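Side-chain contact in uncharacterized protein (Sinorhizobium meliloti, PDB 3U5R), which is of unknown function but belongs to the AhpC/TSA family of thioredoxin-like proteins, and so may have antioxidant or oxidoreductase activity: residues T110-R113 / V114-V118. Numbering follows the deposited sequence.
Sequences TLER and VGAEV
Thr110 opens the helix and meets Val114 through its backbone: Thr110 O accepts from Val114 N at 2.7 Å, the first i to i+4 bond of a series. Thr110 is also the N-cap: its OG1 accepts a capping bond from Arg113 N at 3.1 Å. Leu111 repeats the backbone bond to Gly115, while its CD1 lies loosely against Val114 CG1 at 4.4 Å; both side chains also touch strand 127-129, which sets this side of the helix against that strand at the edge of the sheet. Glu112 and Arg113 form a side-on salt bridge that should restrain the guanidinium: Arg113 NE reaches Glu112 OE1 at 2.9 Å, nearly in the guanidinium plane, whereas Arg113 NH2 meets the syn lone pair of Glu112 OE2 at 2.7 Å through a bent bond (134°). Bends at chi2 (-66°) and chi3 (99°) fold the arginine chain back, and Ala116 CB lies against one guanidinium face, offset toward its rim, 3.4 Å from Arg113 NH1. Arg113 O has two donors, Glu117 N and a water that also donates to Glu117 OE2 at 2.8 Å. Together these contacts form the capped first turns of helix 111-121, the connection in the beta-alpha-beta crossover between parallel strands 93-99 and 127-129 of the thioredoxin-like fold.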
ATOM      1  N   THR A 110      -9.612 -13.519   1.550  1.00 21.50           N
ATOM      2  CA  THR A 110      -9.089 -14.246   2.734  1.00 20.37           C
ATOM      3  C   THR A 110      -7.531 -14.207   2.864  1.00 19.44           C
ATOM      4  O   THR A 110      -6.764 -14.055   1.883  1.00 19.05           O
ATOM      5  CB  THR A 110      -9.529 -15.703   2.719  1.00 20.78           C
ATOM      6  OG1 THR A 110      -8.923 -16.327   1.596  1.00 23.03           O
ATOM      7  CG2 THR A 110     -11.062 -15.858   2.642  1.00 22.60           C
ATOM      8  N   LEU A 111      -7.061 -14.363   4.097  1.00 20.06           N
ATOM      9  CA  LEU A 111      -5.637 -14.500   4.365  1.00 20.44           C
ATOM     10  C   LEU A 111      -5.033 -15.616   3.456  1.00 19.81           C
ATOM     11  O   LEU A 111      -3.956 -15.472   2.851  1.00 18.35           O
ATOM     12  CB  LEU A 111      -5.459 -14.843   5.878  1.00 20.47           C
ATOM     13  CG  LEU A 111      -3.978 -15.027   6.297  1.00 24.82           C
ATOM     14  CD1 LEU A 111      -3.151 -13.830   5.782  1.00 19.95           C
ATOM     15  CD2 LEU A 111      -3.847 -15.181   7.787  1.00 23.59           C
ATOM     16  N   GLU A 112      -5.759 -16.706   3.277  1.00 20.63           N
ATOM     17  CA  GLU A 112      -5.294 -17.785   2.438  1.00 20.40           C
ATOM     18  C   GLU A 112      -5.095 -17.310   0.990  1.00 19.61           C
ATOM     19  O   GLU A 112      -4.108 -17.599   0.414  1.00 18.44           O
ATOM     20  CB  GLU A 112      -6.297 -18.944   2.514  1.00 22.42           C
ATOM     21  CG  GLU A 112      -5.952 -20.181   1.799  1.00 26.30           C
ATOM     22  CD  GLU A 112      -6.160 -20.062   0.331  1.00 35.96           C
ATOM     23  OE1 GLU A 112      -7.220 -19.609  -0.096  1.00 38.20           O
ATOM     24  OE2 GLU A 112      -5.234 -20.375  -0.410  1.00 42.15           O
ATOM     25  N   ARG A 113      -6.047 -16.550   0.466  1.00 19.10           N
ATOM     26  CA  ARG A 113      -5.957 -15.927  -0.838  1.00 19.84           C
ATOM     27  C   ARG A 113      -4.813 -14.896  -0.914  1.00 19.70           C
ATOM     28  O   ARG A 113      -4.129 -14.799  -1.865  1.00 18.39           O
ATOM     29  CB  ARG A 113      -7.279 -15.353  -1.285  1.00 20.87           C
ATOM     30  CG  ARG A 113      -8.270 -16.386  -1.754  1.00 24.65           C
ATOM     31  CD  ARG A 113      -7.848 -17.081  -2.993  1.00 28.99           C
ATOM     32  NE  ARG A 113      -7.260 -18.364  -2.665  1.00 43.63           N
ATOM     33  CZ  ARG A 113      -6.490 -19.101  -3.456  1.00 45.63           C
ATOM     34  NH1 ARG A 113      -6.216 -18.722  -4.665  1.00 41.31           N
ATOM     35  NH2 ARG A 113      -5.977 -20.219  -3.029  1.00 42.75           N
ATOM     36  N   VAL A 114      -4.631 -14.162   0.155  1.00 18.89           N
ATOM     37  CA  VAL A 114      -3.559 -13.230   0.210  1.00 16.44           C
ATOM     38  C   VAL A 114      -2.266 -14.003   0.028  1.00 16.10           C
ATOM     39  O   VAL A 114      -1.461 -13.621  -0.741  1.00 14.34           O
ATOM     40  CB  VAL A 114      -3.534 -12.497   1.548  1.00 16.99           C
ATOM     41  CG1 VAL A 114      -2.156 -12.064   1.876  1.00 16.69           C
ATOM     42  CG2 VAL A 114      -4.513 -11.358   1.573  1.00 17.38           C
ATOM     43  N   GLY A 115      -2.118 -15.131   0.722  1.00 16.69           N
ATOM     44  CA  GLY A 115      -0.949 -15.996   0.532  1.00 16.61           C
ATOM     45  C   GLY A 115      -0.800 -16.534  -0.912  1.00 18.34           C
ATOM     46  O   GLY A 115       0.322 -16.585  -1.451  1.00 15.86           O
ATOM     47  N   ALA A 116      -1.917 -16.913  -1.531  1.00 16.97           N
ATOM     48  CA  ALA A 116      -1.834 -17.361  -2.919  1.00 19.52           C
ATOM     49  C   ALA A 116      -1.441 -16.121  -3.810  1.00 20.99           C
ATOM     50  O   ALA A 116      -0.652 -16.276  -4.758  1.00 19.66           O
ATOM     51  CB  ALA A 116      -3.208 -17.947  -3.383  1.00 20.17           C
ATOM     52  N   GLU A 117      -1.967 -14.920  -3.535  1.00 20.46           N
ATOM     53  CA  GLU A 117      -1.528 -13.738  -4.379  1.00 21.87           C
ATOM     54  C   GLU A 117      -0.037 -13.539  -4.363  1.00 19.98           C
ATOM     55  O   GLU A 117       0.519 -13.226  -5.408  1.00 19.74           O
ATOM     56  CB  GLU A 117      -2.000 -12.343  -3.905  1.00 22.92           C
ATOM     57  CG  GLU A 117      -3.358 -11.848  -4.143  1.00 29.71           C
ATOM     58  CD  GLU A 117      -3.734 -11.624  -5.590  1.00 32.19           C
ATOM     59  OE1 GLU A 117      -3.542 -10.500  -6.179  1.00 29.45           O
ATOM     60  OE2 GLU A 117      -4.295 -12.617  -6.093  1.00 31.04           O
ATOM     61  N   VAL A 118       0.592 -13.654  -3.181  1.00 18.02           N
ATOM     62  CA  VAL A 118       2.031 -13.475  -3.056  1.00 18.65           C
ATOM     63  C   VAL A 118       2.790 -14.403  -4.042  1.00 20.64           C
ATOM     64  O   VAL A 118       3.683 -13.968  -4.826  1.00 20.74           O
ATOM     65  CB  VAL A 118       2.516 -13.729  -1.587  1.00 17.05           C
ATOM     66  CG1 VAL A 118       4.079 -13.830  -1.543  1.00 17.49           C
ATOM     67  CG2 VAL A 118       1.960 -12.644  -0.564  1.00 17.01           C
TER
HETATM   68  O   HOH W   1      -5.359 -14.745  -4.585  1.00 27.72           O